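Local structure of 6-aminohexanoate-dimer hydrolase (4GB7) at residues A[45-50]-A[58-63]; A[308-313]-A[390-395]; A[215-220]-A[296-301]; A[368-373]-A[401-406]. The protein probably hydrolyses the amide bond of 6-aminohexanoate dimers, as a putative serine hydrolase of the beta-lactamase clan. All coordinates share one frame; numbering follows the deposited sequence.

Contact 1 (A[45-50]-A[58-63])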
loop_
_atom_site.group_PDB
_atom_site.type_symbol
_atom_site.label_atom_id
_atom_site.label_comp_id
_atom_site.label_asym_id
_atom_site.label_seq_id
_atom_site.Cartn_x
_atom_site.Cartn_y
_atom_site.Cartn_z
ATOM N N LYS A 45 -7.109 -14.852 -16.056
ATOM C CA LYS A 45 -8.531 -14.562 -15.982
ATOM C C LYS A 45 -9.027 -14.548 -14.550
ATOM O O LYS A 45 -9.782 -13.644 -14.182
ATOM C CB LYS A 45 -9.369 -15.541 -16.843
ATOM C CG LYS A 45 -10.721 -14.974 -17.231
ATOM C CD LYS A 45 -11.598 -15.892 -18.108
ATOM C CE LYS A 45 -10.850 -16.589 -19.246
ATOM N NZ LYS A 45 -10.025 -17.756 -18.798
ATOM N N ASN A 46 -8.547 -15.501 -13.738
ATOM C CA ASN A 46 -9.129 -15.792 -12.455
ATOM C C ASN A 46 -8.322 -15.480 -11.183
ATOM O O ASN A 46 -8.837 -15.691 -10.092
ATOM C CB ASN A 46 -9.599 -17.264 -12.385
ATOM C CG ASN A 46 -8.446 -18.273 -12.239
ATOM O OD1 ASN A 46 -7.287 -17.912 -11.974
ATOM N ND2 ASN A 46 -8.768 -19.556 -12.418
ATOM N N TRP A 47 -7.100 -14.955 -11.323
ATOM C CA TRP A 47 -6.201 -14.843 -10.202
ATOM C C TRP A 47 -6.712 -13.952 -9.090
ATOM O O TRP A 47 -6.272 -14.110 -7.955
ATOM C CB TRP A 47 -4.821 -14.401 -10.628
ATOM C CG TRP A 47 -4.715 -13.000 -11.108
ATOM C CD1 TRP A 47 -4.982 -12.519 -12.374
ATOM C CD2 TRP A 47 -4.384 -11.846 -10.316
ATOM N NE1 TRP A 47 -4.765 -11.149 -12.437
ATOM C CE2 TRP A 47 -4.418 -10.694 -11.216
ATOM C CE3 TRP A 47 -4.014 -11.656 -9.009
ATOM C CZ2 TRP A 47 -4.118 -9.427 -10.784
ATOM C CZ3 TRP A 47 -3.706 -10.370 -8.589
ATOM C CH2 TRP A 47 -3.773 -9.280 -9.457
ATOM N N LEU A 48 -7.615 -13.032 -9.419
ATOM C CA LEU A 48 -8.207 -12.088 -8.486
ATOM C C LEU A 48 -9.461 -12.582 -7.809
ATOM O O LEU A 48 -10.063 -11.878 -6.959
ATOM C CB LEU A 48 -8.575 -10.808 -9.226
ATOM C CG LEU A 48 -7.389 -9.982 -9.638
ATOM C CD1 LEU A 48 -7.927 -8.808 -10.450
ATOM C CD2 LEU A 48 -6.579 -9.514 -8.427
ATOM N N ASP A 49 -9.882 -13.779 -8.165
ATOM C CA ASP A 49 -11.158 -14.301 -7.693
ATOM C C ASP A 49 -10.883 -15.329 -6.612
ATOM O O ASP A 49 -9.865 -16.018 -6.669
ATOM C CB ASP A 49 -11.906 -14.993 -8.834
ATOM C CG ASP A 49 -12.326 -14.070 -9.926
ATOM O OD1 ASP A 49 -12.613 -12.877 -9.667
ATOM O OD2 ASP A 49 -12.377 -14.582 -11.069
ATOM N N ASP A 50 -11.814 -15.448 -5.668
ATOM C CA ASP A 50 -11.796 -16.546 -4.734
ATOM C C ASP A 50 -12.083 -17.842 -5.511
ATOM O O ASP A 50 -13.007 -17.868 -6.331
ATOM C CB ASP A 50 -12.878 -16.371 -3.645
ATOM C CG ASP A 50 -12.719 -17.374 -2.523
ATOM O OD1 ASP A 50 -11.701 -17.308 -1.782
ATOM O OD2 ASP A 50 -13.634 -18.230 -2.351
ATOM N N THR A 58 -0.224 -14.909 -2.385
ATOM C CA THR A 58 0.861 -15.466 -1.586
ATOM C C THR A 58 2.006 -16.040 -2.448
ATOM O O THR A 58 2.969 -16.597 -1.906
ATOM C CB THR A 58 0.318 -16.528 -0.613
ATOM O OG1 THR A 58 -0.376 -17.524 -1.326
ATOM C CG2 THR A 58 -0.676 -15.871 0.425
ATOM N N HIS A 59 1.876 -15.932 -3.774
ATOM C CA HIS A 59 2.868 -16.494 -4.719
ATOM C C HIS A 59 3.024 -15.653 -5.953
ATOM O O HIS A 59 3.184 -16.199 -7.062
ATOM C CB HIS A 59 2.430 -17.880 -5.180
ATOM C CG HIS A 59 2.287 -18.905 -4.054
ATOM N ND1 HIS A 59 1.165 -19.039 -3.331
ATOM C CD2 HIS A 59 3.165 -19.871 -3.589
ATOM C CE1 HIS A 59 1.322 -20.061 -2.435
ATOM N NE2 HIS A 59 2.538 -20.564 -2.595
HETATM N N MSE A 60 3.003 -14.338 -5.815
HETATM C CA MSE A 60 2.917 -13.484 -7.008
HETATM C C MSE A 60 4.116 -13.686 -7.939
HETATM O O MSE A 60 3.976 -13.717 -9.193
HETATM C CB MSE A 60 2.728 -12.001 -6.631
HETATM C CG MSE A 60 1.311 -11.589 -6.210
HETATM SE SE MSE A 60 -0.044 -11.753 -7.590
HETATM C CE MSE A 60 0.393 -10.230 -8.689
ATOM N N LYS A 61 5.290 -13.888 -7.360
ATOM C CA LYS A 61 6.477 -14.065 -8.190
ATOM C C LYS A 61 6.439 -15.358 -9.033
ATOM O O LYS A 61 7.240 -15.511 -9.935
ATOM C CB LYS A 61 7.741 -14.033 -7.357
ATOM C CG LYS A 61 7.840 -15.102 -6.280
ATOM C CD LYS A 61 9.206 -15.079 -5.630
ATOM C CE LYS A 61 9.192 -15.851 -4.333
ATOM N NZ LYS A 61 10.469 -15.663 -3.588
ATOM N N GLU A 62 5.563 -16.308 -8.717
ATOM C CA GLU A 62 5.398 -17.503 -9.581
ATOM C C GLU A 62 4.440 -17.307 -10.754
ATOM O O GLU A 62 4.312 -18.186 -11.595
ATOM C CB GLU A 62 4.927 -18.703 -8.751
ATOM C CG GLU A 62 5.850 -19.061 -7.612
ATOM C CD GLU A 62 5.483 -20.381 -6.980
ATOM O OE1 GLU A 62 5.019 -21.312 -7.709
ATOM O OE2 GLU A 62 5.600 -20.453 -5.734
ATOM N N PHE A 63 3.845 -16.123 -10.846
ATOM C CA PHE A 63 2.740 -15.816 -11.734
ATOM C C PHE A 63 3.085 -14.650 -12.672
ATOM O O PHE A 63 2.486 -14.503 -13.722
ATOM C CB PHE A 63 1.525 -15.480 -10.797
ATOM C CG PHE A 63 0.277 -15.113 -11.506
ATOM C CD1 PHE A 63 -0.425 -16.055 -12.214
ATOM C CD2 PHE A 63 -0.217 -13.823 -11.443
ATOM C CE1 PHE A 63 -1.598 -15.727 -12.870
ATOM C CE2 PHE A 63 -1.381 -13.479 -12.100
ATOM C CZ PHE A 63 -2.072 -14.440 -12.815
#
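A chi1 of 69° puts CG of Trp-47 between its own backbone N and carbonyl carbon, while Phe-63 holds CG anti to its backbone N (chi1 179°). These settings point the two rings at each other. The outer end of the phenyl ring does the touching. Phe-63 CE2 lies over one indole face, offset toward the rim, and Phe-63 CZ is 3.5 Å from Trp-47 CG. The five-membered ring of Trp-47 and the Phe-63 ring form an oblique aromatic pair, with centroids 4.8 Å apart and planes at 49°. CG of Leu-48, in one of its two conformers, sits over the opposite indole face. Met-60 is a selenomethionine modelled in two conformers. In the one described its bent chain brings SE to 4.0 Å from Trp-47 CZ3, an oblique Met-aromatic contact. The indole belongs to a type I turn from Asn-46 to Asp-49, ahead of helix 52-56, and Trp-47 O is hydrogen-bonded to Ser-56 OG just after that helix. Tyr-212 of helix 206-214 meets the indole edge-to-face. Beyond Phe-63 the chain enters strand 66-69, and Met-60 leans on Tyr-288 and Val-290 of the adjacent strand 287-290.

Contact 2 (A[308-313]-A[390-395]); sequences RDMARF and VHFSSN
Val-390 CG2 presses against the backbone of helix 307-318, and this is the tight part of the contact. The methyl lies 3.4 Å from Ala-311 N. It also meets CB of Ala-311 at 3.9 Å. CB of Met-310 rests against both valine methyls, 3.8 Å from Val-390 CG2. Val-390 has CG1 anti to its backbone N (chi1 179°), which leaves CG2 beside that N and aimed at the helix. The second point of touch is narrower: Met-310 CG reaches the rim of the Phe-392 ring in its plane, 3.7 Å from Phe-392 CZ. Met-310 is a selenomethionine with two modelled conformers, and beyond CG its chain turns away from the strand. Helix 307-318 lies here on one face of the five-stranded antiparallel sheet, as in the alpha/beta domain of serine beta-lactamases. The helix segment and the strand segment run at 145° to each other, with axes 8.5 Å apart. Leu-379 of the neighbouring strand 377-382 packs on both Met-310 and Val-390. Away from the strand the helix is polar and makes no contact with segment 390-395. Arg-308 is partly exposed there, with salt bridges to Glu-124, Glu-132 and Glu-284, whereas Asp-309 and Arg-312 are buried. Arg-312 NH1 makes a salt bridge to Asp-309 OD1, though as a hydrogen bond it is weak, and it also pairs with Glu-284.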
loop_
_atom_site.group_PDB
_atom_site.type_symbol
_atom_site.label_atom_id
_atom_site.label_comp_id
_atom_site.label_asym_id
_atom_site.label_seq_id
_atom_site.Cartn_x
_atom_site.Cartn_y
_atom_site.Cartn_z
ATOM N N ARG A 308 6.230 -9.076 9.012
ATOM C CA ARG A 308 7.147 -8.497 9.963
ATOM C C ARG A 308 7.986 -7.401 9.318
ATOM O O ARG A 308 8.298 -6.436 9.978
ATOM C CB ARG A 308 8.062 -9.539 10.594
ATOM C CG ARG A 308 7.311 -10.353 11.631
ATOM C CD ARG A 308 8.227 -11.165 12.552
ATOM N NE ARG A 308 9.061 -12.078 11.812
ATOM C CZ ARG A 308 8.760 -13.336 11.477
ATOM N NH1 ARG A 308 9.636 -14.046 10.783
ATOM N NH2 ARG A 308 7.609 -13.908 11.831
ATOM N N ASP A 309 8.346 -7.574 8.056
ATOM C CA ASP A 309 9.135 -6.545 7.402
ATOM C C ASP A 309 8.309 -5.271 7.234
ATOM O O ASP A 309 8.827 -4.162 7.425
ATOM C CB ASP A 309 9.727 -7.028 6.064
ATOM C CG ASP A 309 10.955 -7.947 6.274
ATOM O OD1 ASP A 309 11.491 -7.953 7.420
ATOM O OD2 ASP A 309 11.436 -8.586 5.322
HETATM N N MSE A 310 7.057 -5.404 6.867
HETATM C CA MSE A 310 6.168 -4.246 6.813
HETATM C C MSE A 310 6.011 -3.611 8.175
HETATM O O MSE A 310 5.946 -2.409 8.277
HETATM C CB MSE A 310 4.806 -4.588 6.274
HETATM C CG MSE A 310 4.796 -4.822 4.827
HETATM SE SE MSE A 310 5.400 -3.256 3.806
HETATM C CE MSE A 310 4.801 -1.822 4.960
ATOM N N ALA A 311 6.001 -4.415 9.239
ATOM C CA ALA A 311 5.946 -3.883 10.588
ATOM C C ALA A 311 7.182 -3.057 10.953
ATOM O O ALA A 311 7.091 -2.054 11.652
ATOM C CB ALA A 311 5.751 -5.008 11.567
ATOM N N ARG A 312 8.351 -3.496 10.484
ATOM C CA ARG A 312 9.567 -2.740 10.683
ATOM C C ARG A 312 9.443 -1.378 10.032
ATOM O O ARG A 312 9.805 -0.358 10.632
ATOM C CB ARG A 312 10.776 -3.464 10.093
ATOM C CG ARG A 312 11.121 -4.781 10.781
ATOM C CD ARG A 312 12.321 -5.502 10.140
ATOM N NE ARG A 312 12.796 -6.548 11.029
ATOM C CZ ARG A 312 12.244 -7.763 11.105
ATOM N NH1 ARG A 312 11.257 -8.130 10.288
ATOM N NH2 ARG A 312 12.684 -8.612 12.021
ATOM N N PHE A 313 8.897 -1.335 8.828
ATOM C CA PHE A 313 8.697 -0.042 8.143
ATOM C C PHE A 313 7.672 0.843 8.919
ATOM O O PHE A 313 7.830 2.014 9.091
ATOM C CB PHE A 313 8.186 -0.271 6.738
ATOM C CG PHE A 313 7.906 0.998 5.985
ATOM C CD1 PHE A 313 8.955 1.781 5.574
ATOM C CD2 PHE A 313 6.607 1.410 5.673
ATOM C CE1 PHE A 313 8.721 2.932 4.862
ATOM C CE2 PHE A 313 6.374 2.577 4.953
ATOM C CZ PHE A 313 7.424 3.327 4.551
ATOM N N VAL A 390 0.064 -4.595 10.990
ATOM C CA VAL A 390 0.155 -5.081 9.608
ATOM C C VAL A 390 -0.883 -6.135 9.417
ATOM O O VAL A 390 -0.938 -7.098 10.175
ATOM C CB VAL A 390 1.545 -5.631 9.250
ATOM C CG1 VAL A 390 1.566 -6.152 7.810
ATOM C CG2 VAL A 390 2.608 -4.520 9.387
ATOM N N HIS A 391 -1.693 -5.978 8.376
ATOM C CA HIS A 391 -2.811 -6.898 8.135
ATOM C C HIS A 391 -2.783 -7.254 6.684
ATOM O O HIS A 391 -2.943 -6.338 5.827
ATOM C CB HIS A 391 -4.125 -6.192 8.529
ATOM C CG HIS A 391 -5.288 -7.108 8.759
ATOM N ND1 HIS A 391 -6.288 -6.768 9.577
ATOM C CD2 HIS A 391 -5.602 -8.317 8.231
ATOM C CE1 HIS A 391 -7.191 -7.772 9.626
ATOM N NE2 HIS A 391 -6.776 -8.725 8.793
ATOM N N PHE A 392 -2.528 -8.530 6.376
ATOM C CA PHE A 392 -2.517 -9.037 5.020
ATOM C C PHE A 392 -3.621 -10.029 4.857
ATOM O O PHE A 392 -3.828 -10.848 5.772
ATOM C CB PHE A 392 -1.235 -9.798 4.649
ATOM C CG PHE A 392 0.018 -9.013 4.616
ATOM C CD1 PHE A 392 0.038 -7.620 4.525
ATOM C CD2 PHE A 392 1.230 -9.731 4.551
ATOM C CE1 PHE A 392 1.277 -6.966 4.471
ATOM C CE2 PHE A 392 2.443 -9.073 4.477
ATOM C CZ PHE A 392 2.456 -7.689 4.414
ATOM N N SER A 393 -4.286 -9.992 3.698
ATOM C CA SER A 393 -5.425 -10.867 3.454
ATOM C C SER A 393 -5.448 -11.266 1.996
ATOM O O SER A 393 -4.748 -10.713 1.142
ATOM C CB SER A 393 -6.769 -10.227 3.871
ATOM O OG SER A 393 -6.738 -9.654 5.163
ATOM N N SER A 394 -6.295 -12.235 1.709
ATOM C CA SER A 394 -6.627 -12.552 0.336
ATOM C C SER A 394 -8.135 -12.770 0.209
ATOM O O SER A 394 -8.617 -13.881 -0.117
ATOM C CB SER A 394 -5.766 -13.718 -0.122
ATOM O OG SER A 394 -5.768 -14.783 0.799
ATOM N N ASN A 395 -8.856 -11.674 0.468
ATOM C CA ASN A 395 -10.314 -11.652 0.553
ATOM C C ASN A 395 -10.860 -11.026 -0.700
ATOM O O ASN A 395 -10.883 -9.794 -0.814
ATOM C CB ASN A 395 -10.716 -10.902 1.814
ATOM C CG ASN A 395 -12.149 -11.081 2.209
ATOM O OD1 ASN A 395 -12.810 -12.035 1.821
ATOM N ND2 ASN A 395 -12.622 -10.173 3.096
#

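Contact 3 (A[215-220]-A[296-301])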
loop_
_atom_site.group_PDB
_atom_site.type_symbol
_atom_site.label_atom_id
_atom_site.label_comp_id
_atom_site.label_asym_id
_atom_site.label_seq_id
_atom_site.Cartn_x
_atom_site.Cartn_y
_atom_site.Cartn_z
ATOM N N SER A 215 0.120 -4.164 -17.525
ATOM C CA SER A 215 1.167 -5.013 -17.013
ATOM C C SER A 215 1.072 -6.440 -17.534
ATOM O O SER A 215 1.844 -7.291 -17.108
ATOM C CB SER A 215 1.080 -5.081 -15.481
ATOM O OG SER A 215 1.119 -3.817 -14.896
ATOM N N ASN A 216 0.091 -6.707 -18.406
ATOM C CA ASN A 216 -0.089 -8.009 -19.003
ATOM C C ASN A 216 -0.478 -9.103 -18.010
ATOM O O ASN A 216 -0.092 -10.256 -18.191
ATOM C CB ASN A 216 1.172 -8.429 -19.785
ATOM C CG ASN A 216 0.897 -9.554 -20.765
ATOM O OD1 ASN A 216 -0.185 -9.632 -21.328
ATOM N ND2 ASN A 216 1.878 -10.429 -20.967
ATOM N N ILE A 217 -1.197 -8.747 -16.945
ATOM C CA ILE A 217 -1.578 -9.754 -15.942
ATOM C C ILE A 217 -3.095 -9.913 -15.849
ATOM O O ILE A 217 -3.595 -10.608 -14.964
ATOM C CB ILE A 217 -0.928 -9.512 -14.546
ATOM C CG1 ILE A 217 -1.440 -8.254 -13.846
ATOM C CG2 ILE A 217 0.585 -9.478 -14.645
ATOM C CD1 ILE A 217 -0.943 -8.126 -12.403
ATOM N N LEU A 218 -3.820 -9.235 -16.747
ATOM C CA LEU A 218 -5.205 -9.618 -17.096
ATOM C C LEU A 218 -5.227 -9.974 -18.579
ATOM O O LEU A 218 -4.321 -9.606 -19.325
ATOM C CB LEU A 218 -6.205 -8.515 -16.801
ATOM C CG LEU A 218 -6.510 -8.282 -15.316
ATOM C CD1 LEU A 218 -7.347 -7.027 -15.125
ATOM C CD2 LEU A 218 -7.181 -9.526 -14.735
ATOM N N PRO A 219 -6.261 -10.704 -19.025
ATOM C CA PRO A 219 -6.236 -11.211 -20.402
ATOM C C PRO A 219 -6.438 -10.100 -21.428
ATOM O O PRO A 219 -7.369 -9.282 -21.284
ATOM C CB PRO A 219 -7.424 -12.159 -20.447
ATOM C CG PRO A 219 -7.654 -12.521 -19.035
ATOM C CD PRO A 219 -7.381 -11.275 -18.280
ATOM N N ARG A 220 -5.595 -10.089 -22.457
ATOM C CA ARG A 220 -5.769 -9.126 -23.537
ATOM C C ARG A 220 -6.448 -9.883 -24.670
ATOM O O ARG A 220 -5.876 -10.817 -25.214
ATOM C CB ARG A 220 -4.443 -8.548 -23.992
ATOM C CG ARG A 220 -3.699 -7.717 -22.976
ATOM C CD ARG A 220 -2.237 -7.482 -23.365
ATOM N NE ARG A 220 -1.539 -6.556 -22.456
ATOM C CZ ARG A 220 -0.232 -6.283 -22.509
ATOM N NH1 ARG A 220 0.533 -6.867 -23.436
ATOM N NH2 ARG A 220 0.304 -5.397 -21.652
ATOM N N ILE A 296 9.169 -2.327 -15.791
ATOM C CA ILE A 296 8.745 -1.171 -14.999
ATOM C C ILE A 296 7.800 -1.647 -13.915
ATOM O O ILE A 296 6.775 -2.292 -14.192
ATOM C CB ILE A 296 8.071 -0.089 -15.872
ATOM C CG1 ILE A 296 9.067 0.525 -16.861
ATOM C CG2 ILE A 296 7.438 0.994 -15.021
ATOM C CD1 ILE A 296 10.290 1.164 -16.262
ATOM N N GLU A 297 8.106 -1.263 -12.671
ATOM C CA GLU A 297 7.344 -1.740 -11.535
ATOM C C GLU A 297 5.946 -1.090 -11.478
ATOM O O GLU A 297 5.784 0.059 -11.843
ATOM C CB GLU A 297 8.038 -1.417 -10.203
ATOM C CG GLU A 297 9.462 -1.945 -10.060
ATOM C CD GLU A 297 10.547 -1.047 -10.574
ATOM O OE1 GLU A 297 10.250 -0.048 -11.277
ATOM O OE2 GLU A 297 11.731 -1.433 -10.330
ATOM N N GLN A 298 4.943 -1.859 -11.031
ATOM C CA GLN A 298 3.672 -1.295 -10.575
ATOM C C GLN A 298 3.924 -0.603 -9.249
ATOM O O GLN A 298 3.758 -1.227 -8.206
ATOM C CB GLN A 298 2.637 -2.399 -10.296
ATOM C CG GLN A 298 2.200 -3.152 -11.506
ATOM C CD GLN A 298 1.269 -4.276 -11.148
ATOM O OE1 GLN A 298 1.073 -4.582 -9.967
ATOM N NE2 GLN A 298 0.728 -4.917 -12.153
ATOM N N ALA A 299 4.290 0.670 -9.294
ATOM C CA ALA A 299 4.528 1.434 -8.099
ATOM C C ALA A 299 3.292 1.557 -7.199
ATOM O O ALA A 299 3.407 1.754 -5.985
ATOM C CB ALA A 299 5.027 2.847 -8.478
ATOM N N SER A 300 2.113 1.460 -7.818
ATOM C CA SER A 300 0.852 1.763 -7.152
ATOM C C SER A 300 0.291 0.543 -6.496
ATOM O O SER A 300 -0.553 0.675 -5.635
ATOM C CB SER A 300 -0.180 2.331 -8.146
ATOM O OG SER A 300 -0.466 1.391 -9.161
ATOM N N ALA A 301 0.767 -0.641 -6.875
ATOM C CA ALA A 301 0.035 -1.861 -6.439
ATOM C C ALA A 301 0.836 -3.156 -6.390
ATOM O O ALA A 301 0.278 -4.230 -6.038
ATOM C CB ALA A 301 -1.145 -2.053 -7.376
#
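Ser-215 and Gln-298 join two loops, each at a recognisable turn. Ser-215 follows helix 206-214, whose end is a Schellman motif with Asn-216 at positive phi. Gln-298 is the centre of an inverse gamma turn between strands 287-290 and 303-305. The polar link is one hydrogen bond from Gln-298 NE2 to Ser-215 OG, 3.0 Å long and nearly straight at 171°. The hydroxyl oxygen lies almost in the amide plane, 6° out of it, which suits an amide N-H. Ser-215 OG is also hydrogen-bonded to Leu-211 O, one helical turn back. The hydroxyl can thus give its proton to that carbonyl while accepting from the amide, and this fixes its rotation. The side chain of Gln-298 is extended beyond CG (chi2 176°) and so spans the gap to the serine. Among the charged groups, Glu-297 makes a salt bridge to Arg-262 and Arg-220 makes one to Glu-293. Ser-300 O accepts a hydrogen bond from Lys-143 NZ, the lysine of a probable SxxK motif, so the 296-301 loop reaches the likely active site. The van der Waals part is slight, and all three touching residues are buried. Ile-217 comes toward the amide from the opposite direction, and its CD1 lies 3.6 Å from Gln-298 NE2.

Contact 4 (A[368-373]-A[401-406])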
loop_
_atom_site.group_PDB
_atom_site.type_symbol
_atom_site.label_atom_id
_atom_site.label_comp_id
_atom_site.label_asym_id
_atom_site.label_seq_id
_atom_site.Cartn_x
_atom_site.Cartn_y
_atom_site.Cartn_z
ATOM N N ALA A 368 -4.560 8.076 14.380
ATOM C CA ALA A 368 -3.890 7.046 13.539
ATOM C C ALA A 368 -3.813 7.482 12.107
ATOM O O ALA A 368 -4.595 8.319 11.645
ATOM C CB ALA A 368 -4.529 5.674 13.685
ATOM N N PHE A 369 -2.873 6.923 11.380
ATOM C CA PHE A 369 -2.813 7.096 9.965
ATOM C C PHE A 369 -2.517 5.717 9.360
ATOM O O PHE A 369 -2.011 4.832 10.021
ATOM C CB PHE A 369 -1.832 8.236 9.540
ATOM C CG PHE A 369 -0.404 8.051 10.002
ATOM C CD1 PHE A 369 -0.026 8.402 11.285
ATOM C CD2 PHE A 369 0.545 7.533 9.159
ATOM C CE1 PHE A 369 1.278 8.260 11.721
ATOM C CE2 PHE A 369 1.867 7.365 9.582
ATOM C CZ PHE A 369 2.243 7.711 10.864
ATOM N N GLU A 370 -2.917 5.524 8.121
ATOM C CA GLU A 370 -2.873 4.210 7.551
ATOM C C GLU A 370 -2.798 4.241 6.040
ATOM O O GLU A 370 -3.127 5.247 5.398
ATOM C CB GLU A 370 -4.115 3.407 7.987
ATOM C CG GLU A 370 -5.464 3.983 7.552
ATOM C CD GLU A 370 -6.704 3.335 8.088
ATOM O OE1 GLU A 370 -6.602 2.273 8.699
ATOM O OE2 GLU A 370 -7.823 3.863 7.812
ATOM N N VAL A 371 -2.355 3.129 5.482
ATOM C CA VAL A 371 -2.502 2.836 4.050
ATOM C C VAL A 371 -3.270 1.544 3.903
ATOM O O VAL A 371 -3.095 0.609 4.698
ATOM C CB VAL A 371 -1.145 2.924 3.292
ATOM C CG1 VAL A 371 -0.145 1.899 3.889
ATOM C CG2 VAL A 371 -1.359 2.770 1.772
ATOM N N LEU A 372 -4.119 1.503 2.880
ATOM C CA LEU A 372 -5.096 0.426 2.698
ATOM C C LEU A 372 -4.828 -0.158 1.338
ATOM O O LEU A 372 -4.374 0.578 0.427
ATOM C CB LEU A 372 -6.506 0.991 2.742
ATOM C CG LEU A 372 -6.875 1.628 4.090
ATOM C CD1 LEU A 372 -8.094 2.553 3.934
ATOM C CD2 LEU A 372 -7.108 0.550 5.137
ATOM N N GLY A 373 -5.166 -1.432 1.169
ATOM C CA GLY A 373 -5.134 -2.060 -0.153
ATOM C C GLY A 373 -6.212 -3.070 -0.356
ATOM O O GLY A 373 -6.706 -3.641 0.635
ATOM N N GLU A 401 -19.084 -4.556 5.704
ATOM C CA GLU A 401 -18.906 -4.179 7.103
ATOM C C GLU A 401 -17.487 -4.338 7.623
ATOM O O GLU A 401 -17.151 -3.766 8.644
ATOM C CB GLU A 401 -19.810 -5.050 7.972
ATOM C CG GLU A 401 -21.300 -4.806 7.750
ATOM C CD GLU A 401 -21.849 -5.325 6.449
ATOM O OE1 GLU A 401 -21.403 -6.409 5.993
ATOM O OE2 GLU A 401 -22.746 -4.630 5.892
ATOM N N ILE A 402 -16.661 -5.156 6.975
ATOM C CA ILE A 402 -15.442 -5.658 7.649
ATOM C C ILE A 402 -14.419 -4.557 7.835
ATOM O O ILE A 402 -13.719 -4.526 8.860
ATOM C CB ILE A 402 -14.819 -6.899 6.939
ATOM C CG1 ILE A 402 -13.732 -7.548 7.842
ATOM C CG2 ILE A 402 -14.339 -6.569 5.524
ATOM C CD1 ILE A 402 -14.244 -8.100 9.166
ATOM N N HIS A 403 -14.345 -3.612 6.911
ATOM C CA HIS A 403 -13.355 -2.523 7.073
ATOM C C HIS A 403 -13.620 -1.726 8.338
ATOM O O HIS A 403 -12.694 -1.437 9.093
ATOM C CB HIS A 403 -13.373 -1.587 5.902
ATOM C CG HIS A 403 -12.429 -0.404 6.066
ATOM N ND1 HIS A 403 -11.115 -0.542 6.310
ATOM C CD2 HIS A 403 -12.680 0.969 6.023
ATOM C CE1 HIS A 403 -10.538 0.683 6.391
ATOM N NE2 HIS A 403 -11.501 1.608 6.228
ATOM N N SER A 404 -14.879 -1.362 8.586
ATOM C CA SER A 404 -15.193 -0.664 9.826
ATOM C C SER A 404 -15.001 -1.532 11.106
ATOM O O SER A 404 -14.638 -1.031 12.163
ATOM C CB SER A 404 -16.634 -0.145 9.794
ATOM O OG SER A 404 -16.972 0.536 10.991
ATOM N N VAL A 405 -15.332 -2.807 11.015
ATOM C CA VAL A 405 -15.040 -3.720 12.113
ATOM C C VAL A 405 -13.539 -3.720 12.452
ATOM O O VAL A 405 -13.153 -3.539 13.616
ATOM C CB VAL A 405 -15.521 -5.153 11.834
ATOM C CG1 VAL A 405 -15.034 -6.133 12.907
ATOM C CG2 VAL A 405 -17.063 -5.170 11.738
ATOM N N TYR A 406 -12.696 -3.856 11.440
ATOM C CA TYR A 406 -11.272 -3.800 11.639
ATOM C C TYR A 406 -10.796 -2.459 12.178
ATOM O O TYR A 406 -9.986 -2.419 13.103
ATOM C CB TYR A 406 -10.574 -4.125 10.324
ATOM C CG TYR A 406 -10.559 -5.568 9.842
ATOM C CD1 TYR A 406 -10.914 -6.640 10.667
ATOM C CD2 TYR A 406 -10.171 -5.852 8.537
ATOM C CE1 TYR A 406 -10.807 -7.917 10.216
ATOM C CE2 TYR A 406 -10.065 -7.127 8.068
ATOM C CZ TYR A 406 -10.410 -8.162 8.910
ATOM O OH TYR A 406 -10.286 -9.443 8.460
#
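Leu-372 and His-403 touch through the two leucine methyls and one ring carbon. CE1 of His-403 lies 3.7 Å from Leu-372 CD2 and 3.9 Å from Leu-372 CD1, so it sits against the fork of the leucine. CD2 approaches the imidazole obliquely, and the two side chains cross at about a right angle. Glu-370 is a looser neighbour. Its OE2 is near the plane of the imidazole, at the edge, 4.4 Å from His-403 CE1. Glu-370 OE2 is also 4.6 Å from His-403 NE2, too far for a direct bond, but its charge could favour a protonated histidine. His-403 reaches across to the strand because its CG stands anti to the backbone N (chi1 177°). Further out, Trp-360 packs on both Glu-370 and Leu-372, with Tyr-380 against the glutamate and Thr-378 against the leucine. These residues pack round the two strand side chains that face the helix, and probably help to place them. On the helix, His-403 O is hydrogen-bonded to Ser-407 OG. His-403 itself is exposed, so one side of the contact borders solvent. A nitrate ion, probably from the crystallisation liquor, is bound about 4 Å from the Leu-372 side chain. Strand 369-373 is an edge strand of the five-stranded sheet, with the C-terminal helix 402-417 packed on a face of that sheet, consistent with the edge strand that borders the active site in serine beta-lactamases.

How the contacts relate
Contacts 2 and 4 share the five-stranded sheet, with helices 307-318 and 402-417 on opposite faces. Strand 387-393 turns Val-390 and Phe-392 to the first helix, while His-391 CE1 meets Tyr-406 CZ of the second at 3.3 Å. Their centres are 13 Å apart and their segments alternate along the chain. Contacts 1 and 3 also touch, with centres 12 Å apart: Trp-47 NE1 is 2.8 Å from Ile-217 O, and Leu-218 packs on the indole. Contacts 3 and 4 lie on opposite sides of the chain's centre, 25 Å between centres. Both come near the probable active site with Ser-140, Lys-143 and Tyr-249, contact 3 at Lys-143 and contact 4 through Leu-372, which lies close without touching.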